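PDB 3H7M: sensor protein from Geobacter sulfurreducens, which probably works as a phosphorelay histidine kinase that uses ATP to phosphorylate a protein histidine, this chain being its sensor domain, related to periplasmic binding proteins. Local coordinates for residues A[11-16]-A[206-211]; A[41-46]-A[213-218]. All blocks are in the same frame, centred on the assembly; numbering follows the deposited sequence.

Contact 1: residues A[11-16]-A[206-211]; sequences RTIVVG and ARFSEG
I13 meets R207 and F208, two consecutive residues of helix 202-218, where this helix lies against strand 13-18 in the α/β fold of a family 3 solute-binding domain, a type II periplasmic-binding-protein relative. The backbones stay well apart, with the CA atoms of I13 and R207 separated by 11.0 Å, so long side chains must bridge between strand and helix. F208 does most of this, presenting the edge of its ring, and CG2 of I13 lies near the ring plane, 4.3 Å from CZ. Phenylalanine suits the place because a flat, wholly apolar group can touch the strand with its rim and also stack with the ring of Y195; V73, M50 and I44 pack about it as well. On the strand, β-branched I13 offers two arms to two partners. CG2 stands anti to the backbone N and serves the phenyl ring, whereas CG1 turns beside that N (chi1 -71°) and ends in CD1, the atom nearest the arginine. R207, only partly exposed, suits the margin of this apolar patch: its aliphatic stem leaves the helix on the strand side, and its charged end can find polar company, NH2 being hydrogen-bonded to the carbonyl oxygen of R9. The guanidinium meets I13 obliquely, with CD1 of I13 4.5 Å from NH1 of R207.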
loop_
_atom_site.group_PDB
_atom_site.type_symbol
_atom_site.label_atom_id
_atom_site.label_comp_id
_atom_site.label_asym_id
_atom_site.label_seq_id
_atom_site.Cartn_x
_atom_site.Cartn_y
_atom_site.Cartn_z
ATOM N N ARG A 11 17.442 -8.236 -18.833
ATOM C CA ARG A 11 16.354 -9.181 -18.623
ATOM C C ARG A 11 15.180 -8.414 -18.008
ATOM O O ARG A 11 15.266 -7.961 -16.866
ATOM C CB ARG A 11 16.794 -10.277 -17.648
ATOM C CG ARG A 11 15.677 -11.238 -17.255
ATOM C CD ARG A 11 16.161 -12.311 -16.284
ATOM N NE ARG A 11 15.180 -13.386 -16.133
ATOM C CZ ARG A 11 14.763 -14.168 -17.126
ATOM N NH1 ARG A 11 15.240 -14.003 -18.355
ATOM N NH2 ARG A 11 13.862 -15.116 -16.892
ATOM N N THR A 12 14.092 -8.264 -18.756
ATOM C CA THR A 12 12.919 -7.551 -18.256
ATOM C C THR A 12 12.602 -7.836 -16.791
ATOM O O THR A 12 12.461 -8.995 -16.385
ATOM C CB THR A 12 11.660 -7.901 -19.070
ATOM O OG1 THR A 12 11.705 -7.223 -20.333
ATOM C CG2 THR A 12 10.392 -7.493 -18.305
ATOM N N ILE A 13 12.499 -6.774 -15.999
ATOM C CA ILE A 13 12.155 -6.928 -14.590
ATOM C C ILE A 13 10.637 -6.864 -14.486
ATOM O O ILE A 13 9.999 -5.940 -15.018
ATOM C CB ILE A 13 12.753 -5.813 -13.719
ATOM C CG1 ILE A 13 14.262 -5.991 -13.618
ATOM C CG2 ILE A 13 12.156 -5.855 -12.330
ATOM C CD1 ILE A 13 14.976 -5.659 -14.897
ATOM N N VAL A 14 10.064 -7.859 -13.821
ATOM C CA VAL A 14 8.622 -7.917 -13.657
ATOM C C VAL A 14 8.224 -7.331 -12.324
ATOM O O VAL A 14 8.649 -7.810 -11.270
ATOM C CB VAL A 14 8.115 -9.338 -13.750
ATOM C CG1 VAL A 14 6.628 -9.380 -13.426
ATOM C CG2 VAL A 14 8.351 -9.839 -15.153
ATOM N N VAL A 15 7.393 -6.296 -12.391
ATOM C CA VAL A 15 6.956 -5.582 -11.205
ATOM C C VAL A 15 5.573 -5.944 -10.687
ATOM O O VAL A 15 4.554 -5.766 -11.374
ATOM C CB VAL A 15 6.998 -4.073 -11.442
ATOM C CG1 VAL A 15 6.874 -3.349 -10.109
ATOM C CG2 VAL A 15 8.289 -3.705 -12.156
ATOM N N GLY A 16 5.554 -6.445 -9.458
ATOM C CA GLY A 16 4.300 -6.820 -8.848
ATOM C C GLY A 16 3.731 -5.675 -8.032
ATOM O O GLY A 16 4.458 -4.761 -7.622
ATOM N N ALA A 206 19.826 -3.530 -4.775
ATOM C CA ALA A 206 20.698 -2.365 -4.924
ATOM C C ALA A 206 20.384 -1.560 -6.171
ATOM O O ALA A 206 20.610 -0.346 -6.238
ATOM C CB ALA A 206 22.165 -2.814 -4.952
ATOM N N ARG A 207 19.869 -2.258 -7.163
ATOM C CA ARG A 207 19.516 -1.627 -8.410
ATOM C C ARG A 207 18.415 -0.601 -8.089
ATOM O O ARG A 207 18.495 0.572 -8.474
ATOM C CB ARG A 207 19.018 -2.711 -9.362
ATOM C CG ARG A 207 19.077 -2.364 -10.826
ATOM C CD ARG A 207 20.377 -2.792 -11.495
ATOM N NE ARG A 207 20.206 -2.750 -12.948
ATOM C CZ ARG A 207 19.527 -3.659 -13.653
ATOM N NH1 ARG A 207 18.959 -4.699 -13.045
ATOM N NH2 ARG A 207 19.391 -3.516 -14.969
ATOM N N PHE A 208 17.408 -1.036 -7.338
ATOM C CA PHE A 208 16.309 -0.147 -6.970
ATOM C C PHE A 208 16.667 0.915 -5.956
ATOM O O PHE A 208 16.264 2.075 -6.102
ATOM C CB PHE A 208 15.113 -0.971 -6.485
ATOM C CG PHE A 208 14.278 -1.512 -7.614
ATOM C CD1 PHE A 208 13.307 -0.717 -8.221
ATOM C CD2 PHE A 208 14.539 -2.761 -8.153
ATOM C CE1 PHE A 208 12.617 -1.164 -9.358
ATOM C CE2 PHE A 208 13.857 -3.215 -9.290
ATOM C CZ PHE A 208 12.898 -2.417 -9.891
ATOM N N SER A 209 17.458 0.549 -4.954
ATOM C CA SER A 209 17.827 1.506 -3.922
ATOM C C SER A 209 18.585 2.663 -4.535
ATOM O O SER A 209 18.378 3.824 -4.182
ATOM C CB SER A 209 18.695 0.831 -2.860
ATOM O OG SER A 209 18.134 -0.408 -2.474
ATOM N N GLU A 210 19.467 2.325 -5.459
ATOM C CA GLU A 210 20.283 3.309 -6.144
ATOM C C GLU A 210 19.394 4.242 -6.984
ATOM O O GLU A 210 19.571 5.468 -6.979
ATOM C CB GLU A 210 21.297 2.572 -7.029
ATOM C CG GLU A 210 22.537 3.369 -7.390
ATOM C CD GLU A 210 23.510 2.577 -8.264
ATOM O OE1 GLU A 210 23.651 1.350 -8.050
ATOM O OE2 GLU A 210 24.142 3.185 -9.155
ATOM N N GLY A 211 18.443 3.657 -7.714
ATOM C CA GLY A 211 17.531 4.471 -8.507
ATOM C C GLY A 211 16.759 5.433 -7.601
ATOM O O GLY A 211 16.655 6.629 -7.883
#

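Contact 2: residues A[41-46]-A[213-218]; sequences TRAIAE and AILRKT
L215 sets its forked end over the methyl of A43 and against the flank of I44. Its CD1 does double duty, lying 3.9 Å from CB of A43 and, more tightly, 3.5 Å from CG1 of I44. The second branch, CD2, meets only the alanine among the residues of 41-46, 4.0 Å from its CB, so the two leucine methyls straddle that single carbon. The torsions explain the reach: CG of L215 is anti to its own carbonyl carbon (chi1 -66°) and the chain then runs extended to CD1, bringing that methyl to the opposing helix. I44 crosses the leucine at about a right angle and is touched on its CG1 branch, which sits beside the backbone N. Isoleucine suits this place because its fork at CB presents CG1 to L215 while CG2 serves other core neighbours such as F208.

The two helices here belong to the α/β lobe of a type II binding-protein fold: helix 36-48 lies in the β-α-β connection between the neighbouring parallel strands 13-18 and 52-57, and helix 202-218 packs beside it. Alanine suits position 43 because its short side chain lets the leucine approach closely, and the CA atoms of I44 and L215 are only 7.2 Å apart. Leucine, branched at CG, can spread over both partners. All three residues are buried, and no hydrogen bond joins the segments; contact is by hydrocarbon alone. Helix 220-227 covers the same patch, since Q220 touches both A43 and L215, while I224 adds to A43 and Y221 to L215. One turn before I44, T41 points away from L215; its buried hydroxyl has hydrogen-bond partners in Y195 OH, Q75 OE1 and N37 O.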
loop_
_atom_site.group_PDB
_atom_site.type_symbol
_atom_site.label_atom_id
_atom_site.label_comp_id
_atom_site.label_asym_id
_atom_site.label_seq_id
_atom_site.Cartn_x
_atom_site.Cartn_y
_atom_site.Cartn_z
ATOM N N THR A 41 8.500 3.776 -10.207
ATOM C CA THR A 41 9.152 2.657 -10.838
ATOM C C THR A 41 9.577 2.979 -12.267
ATOM O O THR A 41 10.677 2.641 -12.667
ATOM C CB THR A 41 8.240 1.463 -10.866
ATOM O OG1 THR A 41 8.042 1.012 -9.531
ATOM C CG2 THR A 41 8.858 0.334 -11.723
ATOM N N ARG A 42 8.715 3.631 -13.040
ATOM C CA ARG A 42 9.104 3.952 -14.399
ATOM C C ARG A 42 10.271 4.901 -14.379
ATOM O O ARG A 42 11.193 4.776 -15.195
ATOM C CB ARG A 42 7.964 4.592 -15.197
ATOM C CG ARG A 42 6.855 3.624 -15.591
ATOM C CD ARG A 42 6.025 4.165 -16.754
ATOM N NE ARG A 42 4.963 3.239 -17.152
ATOM C CZ ARG A 42 3.666 3.452 -16.936
ATOM N NH1 ARG A 42 3.264 4.564 -16.330
ATOM N NH2 ARG A 42 2.768 2.552 -17.312
ATOM N N ALA A 43 10.252 5.846 -13.446
ATOM C CA ALA A 43 11.341 6.805 -13.406
ATOM C C ALA A 43 12.643 6.097 -13.047
ATOM O O ALA A 43 13.683 6.393 -13.618
ATOM C CB ALA A 43 11.056 7.931 -12.417
ATOM N N ILE A 44 12.579 5.159 -12.108
ATOM C CA ILE A 44 13.761 4.421 -11.685
ATOM C C ILE A 44 14.289 3.577 -12.854
ATOM O O ILE A 44 15.494 3.537 -13.112
ATOM C CB ILE A 44 13.420 3.502 -10.487
ATOM C CG1 ILE A 44 13.365 4.325 -9.197
ATOM C CG2 ILE A 44 14.424 2.368 -10.381
ATOM C CD1 ILE A 44 13.013 3.495 -7.958
ATOM N N ALA A 45 13.375 2.913 -13.557
ATOM C CA ALA A 45 13.730 2.070 -14.692
ATOM C C ALA A 45 14.484 2.913 -15.679
ATOM O O ALA A 45 15.448 2.478 -16.296
ATOM C CB ALA A 45 12.494 1.537 -15.344
ATOM N N GLU A 46 14.052 4.151 -15.810
ATOM C CA GLU A 46 14.707 5.003 -16.751
ATOM C C GLU A 46 16.099 5.410 -16.338
ATOM O O GLU A 46 16.983 5.429 -17.180
ATOM C CB GLU A 46 13.875 6.242 -17.040
ATOM C CG GLU A 46 14.517 7.101 -18.063
ATOM C CD GLU A 46 13.581 8.099 -18.648
ATOM O OE1 GLU A 46 12.911 8.808 -17.867
ATOM O OE2 GLU A 46 13.526 8.184 -19.893
ATOM N N ALA A 213 17.594 6.520 -4.641
ATOM C CA ALA A 213 18.525 7.514 -4.143
ATOM C C ALA A 213 18.799 8.562 -5.215
ATOM O O ALA A 213 18.901 9.752 -4.923
ATOM C CB ALA A 213 19.829 6.833 -3.706
ATOM N N ILE A 214 18.902 8.123 -6.469
ATOM C CA ILE A 214 19.167 9.066 -7.546
ATOM C C ILE A 214 18.005 10.032 -7.731
ATOM O O ILE A 214 18.209 11.253 -7.782
ATOM C CB ILE A 214 19.445 8.347 -8.868
ATOM C CG1 ILE A 214 20.786 7.614 -8.796
ATOM C CG2 ILE A 214 19.449 9.340 -9.983
ATOM C CD1 ILE A 214 21.131 6.851 -10.046
ATOM N N LEU A 215 16.789 9.490 -7.835
ATOM C CA LEU A 215 15.592 10.357 -7.952
ATOM C C LEU A 215 15.541 11.399 -6.821
ATOM O O LEU A 215 15.182 12.554 -7.046
ATOM C CB LEU A 215 14.305 9.520 -7.912
ATOM C CG LEU A 215 14.141 8.587 -9.110
ATOM C CD1 LEU A 215 12.857 7.795 -9.009
ATOM C CD2 LEU A 215 14.211 9.419 -10.388
ATOM N N ARG A 216 15.918 11.006 -5.603
ATOM C CA ARG A 216 15.901 11.980 -4.519
ATOM C C ARG A 216 16.930 13.085 -4.683
ATOM O O ARG A 216 16.643 14.241 -4.400
ATOM C CB ARG A 216 16.084 11.299 -3.179
ATOM C CG ARG A 216 14.953 10.347 -2.831
ATOM C CD ARG A 216 15.240 9.593 -1.535
ATOM N NE ARG A 216 14.297 9.957 -0.482
ATOM C CZ ARG A 216 13.306 9.180 -0.052
ATOM N NH1 ARG A 216 13.119 7.976 -0.577
ATOM N NH2 ARG A 216 12.488 9.623 0.894
ATOM N N LYS A 217 18.124 12.769 -5.168
ATOM C CA LYS A 217 19.121 13.831 -5.317
ATOM C C LYS A 217 18.917 14.731 -6.521
ATOM O O LYS A 217 19.472 15.838 -6.571
ATOM C CB LYS A 217 20.533 13.246 -5.354
ATOM C CG LYS A 217 20.846 12.421 -4.125
ATOM C CD LYS A 217 22.322 12.072 -4.026
ATOM C CE LYS A 217 22.632 11.383 -2.715
ATOM N NZ LYS A 217 23.161 12.381 -1.756
ATOM N N THR A 218 18.124 14.289 -7.498
ATOM C CA THR A 218 17.930 15.132 -8.684
ATOM C C THR A 218 16.696 15.995 -8.619
ATOM O O THR A 218 16.543 16.925 -9.417
ATOM C CB THR A 218 17.836 14.306 -9.994
ATOM O OG1 THR A 218 16.671 13.470 -9.952
ATOM C CG2 THR A 218 19.083 13.437 -10.182
#

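In the fold
Contacts 1 and 2 are both buried and share helix 202-218, whose earlier part reaches strand 13-18 and also touches I44, and whose later part packs on helix 36-48; their centres lie about 11 Å apart. I44 connects them directly, for its CG2 packs 3.9 Å from CD1 of F208 while its other branch faces L215. Their chemistry follows the spacing of the elements. Strand and helix in contact 1 are far apart and are bridged by an aromatic ring and an arginine whose end takes a polar partner. The helices of contact 2 lie closer, and small or branched aliphatic groups suffice, with only hydrocarbon touching between the two segments.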